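Local atomic coordinates of RagB/SusD domain protein (Flavobacterium johnsoniae, PDB entry 5J90), a protein that binds chitin as a SusD homolog of a chitin-utilization locus, probably helping to capture chitin chains at the outer membrane. Residues K195-S198 / W199-A203; T167-A170 / E171-R175. All blocks are in the same frame, centred on the assembly; numbering follows the deposited sequence.

Interaction 1. Residues K195-S198 / W199-A203; sequences KYES and WVRFA
Trp199 N donates to Lys195 O at 3.2 Å, the first i to i+4 bond of helix 196-213, with Lys195 at the N-cap position. With CG beside the backbone N (chi1 -85°), the Trp199 indole turns its CD1 edge to Lys195 O, which lies in the ring plane 3.4 Å from CD1; NE1 is hydrogen-bonded to Asp188. Val200 N follows with a bond to Tyr196 O, and Val200 CG2 rests 3.4 Å from that oxygen. Arg201 carries the polar side of the turn. Its chain leaves anti to the backbone N and bends at chi3 (-66°), which brings the guanidinium alongside the extended Glu197. NH2 gives Glu197 OE2 a straight salt-bridge bond of 2.8 Å, in the guanidinium plane and onto the anti lone pair, with the carboxylate turned 65° from that plane. Arg201 NE is bonded to the carbonyl of Phe234; three waters lie within bonding distance of NH1, whose two N-H groups they must share, one also meeting Lys195 NZ and Ser198 OG, another Lys195 NZ and, weakly, Glu197 OE2. A leucine at Arg201 would probably leave Glu197 OE2 without its charged mate and Phe234 O without this donor. Phe202 N bonds next to Ser198 O at 3.0 Å. Lys195 NZ and Arg201 NH1 stay 5.7 Å apart with waters shared between them, and the Glu197 carboxylate probably offsets part of the positive charge.

Interaction 2. Residues T167-A170 / E171-R175; sequences TAVA and ELTKR
Glu171 N, Leu172 N, Thr173 N and Lys174 N donate in turn to Thr167 O, Ala168 O, Val169 O and Ala170 O, each at 3.0 Å, as i to i+4 bonds of an alpha-helix. Val169 O is gripped twice: Thr173 OG1 also donates to it, at 2.7 Å, the two donors arriving from opposite faces of the carbonyl plane. OG1 gets there by standing beside its own backbone N (chi1 -64°), bonding back to the preceding turn. Val169 CG1, pointing the same way, lies 3.9 Å from Thr173 OG1. In the SusD-like fold, a family of the TPR clan, these two turns of helix 154-177 present Val169, Leu172 and Thr173 to helix 196-213 and Thr167, Ala168 and Glu171 to helix 113-134, helix packed on helix. The Glu171 chain bends at chi2 (67°), carrying its carboxylate to a salt-bridge network. Arg175 holds this carboxylate side-on, NE at 2.8 Å and NH2 at 3.0 Å both meeting Glu171 OE2, near the guanidinium plane. Lys174 NZ meets Glu171 OE1 at 3.2 Å on its syn side, 32° out of the carboxylate plane, with a weaker bond to OE2. Arg175 NH1 pairs in addition with Glu180, so its guanidinium serves two carboxylates.

Interaction 2 comes first along the chain, on helix 154-177, and interaction 1 follows on the next helix, 196-213, near that helix's start. Their centres lie about 10 Å apart, on the same side of the chain's centre, and the two helices touch directly. Val200 wedges against the earlier helix, its CG2 3.5 Å from Leu172 CB and its CG1 on Thr173 and Val169, and Ala203 CB packs on Val169 CG2. Both contacts also border helix 113-134, so all three helices meet here in the mainly helical SusD-like fold. Between the two consecutive helices, packed side by side, the contact is mainly packing, while the salt bridges described are made within each helix.

Interaction 1. Residues K195-S198 / W199-A203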
loop_
_atom_site.group_PDB
_atom_site.type_symbol
_atom_site.label_atom_id
_atom_site.label_comp_id
_atom_site.label_asym_id
_atom_site.label_seq_id
_atom_site.Cartn_x
_atom_site.Cartn_y
_atom_site.Cartn_z
ATOM N N LYS A 195 11.096 38.726 -1.123
ATOM C CA LYS A 195 9.828 39.022 -0.448
ATOM C C LYS A 195 9.322 37.846 0.400
ATOM O O LYS A 195 8.923 36.803 -0.139
ATOM C CB LYS A 195 8.760 39.416 -1.467
ATOM C CG LYS A 195 7.498 40.003 -0.853
ATOM C CD LYS A 195 6.532 40.474 -1.927
ATOM C CE LYS A 195 5.374 41.247 -1.314
ATOM N NZ LYS A 195 4.300 41.521 -2.313
ATOM N N TYR A 196 9.330 38.018 1.716
ATOM C CA TYR A 196 8.940 36.940 2.620
ATOM C C TYR A 196 7.515 36.458 2.361
ATOM O O TYR A 196 7.239 35.258 2.442
ATOM C CB TYR A 196 9.069 37.373 4.079
ATOM C CG TYR A 196 10.484 37.651 4.557
ATOM C CD1 TYR A 196 11.593 37.129 3.901
ATOM C CD2 TYR A 196 10.700 38.442 5.679
ATOM C CE1 TYR A 196 12.893 37.393 4.360
ATOM C CE2 TYR A 196 11.978 38.713 6.137
ATOM C CZ TYR A 196 13.069 38.192 5.480
ATOM O OH TYR A 196 14.335 38.478 5.959
ATOM N N GLU A 197 6.604 37.382 2.078
ATOM C CA GLU A 197 5.210 37.020 1.848
ATOM C C GLU A 197 5.064 36.045 0.674
ATOM O O GLU A 197 4.262 35.107 0.746
ATOM C CB GLU A 197 4.375 38.286 1.620
ATOM C CG GLU A 197 2.895 38.020 1.400
ATOM C CD GLU A 197 2.107 39.287 1.129
ATOM O OE1 GLU A 197 2.593 40.384 1.488
ATOM O OE2 GLU A 197 1.011 39.182 0.544
ATOM N N SER A 198 5.851 36.240 -0.387
ATOM C CA SER A 198 5.798 35.343 -1.536
ATOM C C SER A 198 6.383 33.971 -1.200
ATOM O O SER A 198 5.900 32.946 -1.684
ATOM C CB SER A 198 6.532 35.952 -2.722
ATOM O OG SER A 198 5.875 37.143 -3.122
ATOM N N TRP A 199 7.416 33.954 -0.364
ATOM C CA TRP A 199 7.972 32.701 0.116
ATOM C C TRP A 199 6.960 31.939 0.984
ATOM O O TRP A 199 6.861 30.713 0.896
ATOM C CB TRP A 199 9.291 32.957 0.849
ATOM C CG TRP A 199 10.454 33.029 -0.103
ATOM C CD1 TRP A 199 10.975 34.150 -0.695
ATOM C CD2 TRP A 199 11.222 31.924 -0.587
ATOM N NE1 TRP A 199 12.029 33.804 -1.508
ATOM C CE2 TRP A 199 12.198 32.443 -1.464
ATOM C CE3 TRP A 199 11.183 30.542 -0.361
ATOM C CZ2 TRP A 199 13.127 31.630 -2.112
ATOM C CZ3 TRP A 199 12.106 29.737 -1.007
ATOM C CH2 TRP A 199 13.064 30.285 -1.871
ATOM N N VAL A 200 6.196 32.649 1.805
ATOM C CA VAL A 200 5.184 31.991 2.628
ATOM C C VAL A 200 4.067 31.439 1.746
ATOM O O VAL A 200 3.614 30.306 1.945
ATOM C CB VAL A 200 4.609 32.933 3.711
ATOM C CG1 VAL A 200 3.408 32.285 4.406
ATOM C CG2 VAL A 200 5.689 33.297 4.724
ATOM N N ARG A 201 3.655 32.205 0.742
ATOM C CA ARG A 201 2.607 31.767 -0.167
ATOM C C ARG A 201 3.061 30.516 -0.929
ATOM O O ARG A 201 2.263 29.596 -1.170
ATOM C CB ARG A 201 2.215 32.920 -1.108
ATOM C CG ARG A 201 1.004 32.649 -1.976
ATOM C CD ARG A 201 0.486 33.939 -2.628
ATOM N NE ARG A 201 -0.051 34.881 -1.648
ATOM C CZ ARG A 201 0.480 36.068 -1.359
ATOM N NH1 ARG A 201 1.591 36.481 -1.964
ATOM N NH2 ARG A 201 -0.109 36.851 -0.465
ATOM N N PHE A 202 4.342 30.467 -1.291
ATOM C CA PHE A 202 4.901 29.268 -1.912
ATOM C C PHE A 202 4.852 28.105 -0.920
ATOM O O PHE A 202 4.374 27.019 -1.263
ATOM C CB PHE A 202 6.332 29.508 -2.419
ATOM C CG PHE A 202 7.061 28.242 -2.808
ATOM C CD1 PHE A 202 6.478 27.317 -3.666
ATOM C CD2 PHE A 202 8.328 27.976 -2.311
ATOM C CE1 PHE A 202 7.143 26.142 -4.018
ATOM C CE2 PHE A 202 8.997 26.806 -2.664
ATOM C CZ PHE A 202 8.407 25.903 -3.512
ATOM N N ALA A 203 5.314 28.325 0.308
ATOM C CA ALA A 203 5.285 27.270 1.317
ATOM C C ALA A 203 3.870 26.723 1.518
ATOM O O ALA A 203 3.690 25.509 1.638
ATOM C CB ALA A 203 5.860 27.766 2.646
HETATM O O HOH W 1 1.775 39.447 -2.415
HETATM O O HOH W 2 3.776 38.729 -2.056
HETATM O O HOH W 3 3.479 35.564 -3.983
#

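Interaction 2. Residues T167-A170 / E171-R175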
loop_
_atom_site.group_PDB
_atom_site.type_symbol
_atom_site.label_atom_id
_atom_site.label_comp_id
_atom_site.label_asym_id
_atom_site.label_seq_id
_atom_site.Cartn_x
_atom_site.Cartn_y
_atom_site.Cartn_z
ATOM N N THR A 167 7.065 25.552 10.823
ATOM C CA THR A 167 8.102 26.390 11.424
ATOM C C THR A 167 8.442 27.581 10.528
ATOM O O THR A 167 8.477 28.732 10.989
ATOM C CB THR A 167 9.359 25.561 11.692
ATOM O OG1 THR A 167 9.049 24.541 12.652
ATOM C CG2 THR A 167 10.486 26.433 12.234
ATOM N N ALA A 168 8.663 27.316 9.243
ATOM C CA ALA A 168 9.016 28.370 8.292
ATOM C C ALA A 168 7.914 29.417 8.134
ATOM O O ALA A 168 8.178 30.627 8.133
ATOM C CB ALA A 168 9.363 27.768 6.944
ATOM N N VAL A 169 6.679 28.955 7.986
ATOM C CA VAL A 169 5.547 29.858 7.815
ATOM C C VAL A 169 5.342 30.746 9.041
ATOM O O VAL A 169 5.107 31.953 8.908
ATOM C CB VAL A 169 4.253 29.075 7.476
ATOM C CG1 VAL A 169 3.028 29.965 7.632
ATOM C CG2 VAL A 169 4.330 28.525 6.059
ATOM N N ALA A 170 5.448 30.170 10.232
ATOM C CA ALA A 170 5.264 30.957 11.454
ATOM C C ALA A 170 6.354 32.014 11.588
ATOM O O ALA A 170 6.066 33.168 11.907
ATOM C CB ALA A 170 5.249 30.048 12.666
ATOM N N GLU A 171 7.598 31.632 11.328
ATOM C CA GLU A 171 8.729 32.547 11.484
ATOM C C GLU A 171 8.644 33.720 10.511
ATOM O O GLU A 171 8.779 34.886 10.912
ATOM C CB GLU A 171 10.060 31.805 11.314
ATOM C CG GLU A 171 11.288 32.701 11.434
ATOM C CD GLU A 171 11.476 33.268 12.830
ATOM O OE1 GLU A 171 11.151 32.566 13.809
ATOM O OE2 GLU A 171 11.956 34.417 12.949
ATOM N N LEU A 172 8.418 33.433 9.235
ATOM C CA LEU A 172 8.366 34.508 8.247
ATOM C C LEU A 172 7.123 35.382 8.417
ATOM O O LEU A 172 7.181 36.598 8.211
ATOM C CB LEU A 172 8.446 33.963 6.825
ATOM C CG LEU A 172 9.773 33.290 6.477
ATOM C CD1 LEU A 172 9.716 32.757 5.059
ATOM C CD2 LEU A 172 10.957 34.251 6.657
ATOM N N THR A 173 5.999 34.777 8.788
ATOM C CA THR A 173 4.768 35.535 8.989
ATOM C C THR A 173 4.933 36.509 10.156
ATOM O O THR A 173 4.467 37.649 10.087
ATOM C CB THR A 173 3.558 34.613 9.208
ATOM O OG1 THR A 173 3.337 33.844 8.017
ATOM C CG2 THR A 173 2.316 35.435 9.505
ATOM N N LYS A 174 5.617 36.071 11.206
ATOM C CA LYS A 174 5.935 36.943 12.340
ATOM C C LYS A 174 6.692 38.192 11.876
ATOM O O LYS A 174 6.351 39.325 12.248
ATOM C CB LYS A 174 6.764 36.169 13.368
ATOM C CG LYS A 174 7.251 36.990 14.546
ATOM C CD LYS A 174 8.068 36.129 15.497
ATOM C CE LYS A 174 9.391 35.718 14.871
ATOM N NZ LYS A 174 10.211 34.887 15.804
ATOM N N ARG A 175 7.707 37.993 11.041
ATOM C CA ARG A 175 8.512 39.106 10.549
ATOM C C ARG A 175 7.730 40.019 9.616
ATOM O O ARG A 175 7.882 41.242 9.662
ATOM C CB ARG A 175 9.785 38.579 9.887
ATOM C CG ARG A 175 10.700 37.907 10.894
ATOM C CD ARG A 175 11.876 37.206 10.243
ATOM N NE ARG A 175 12.643 36.477 11.243
ATOM C CZ ARG A 175 13.791 36.892 11.769
ATOM N NH1 ARG A 175 14.342 38.031 11.364
ATOM N NH2 ARG A 175 14.394 36.150 12.686
#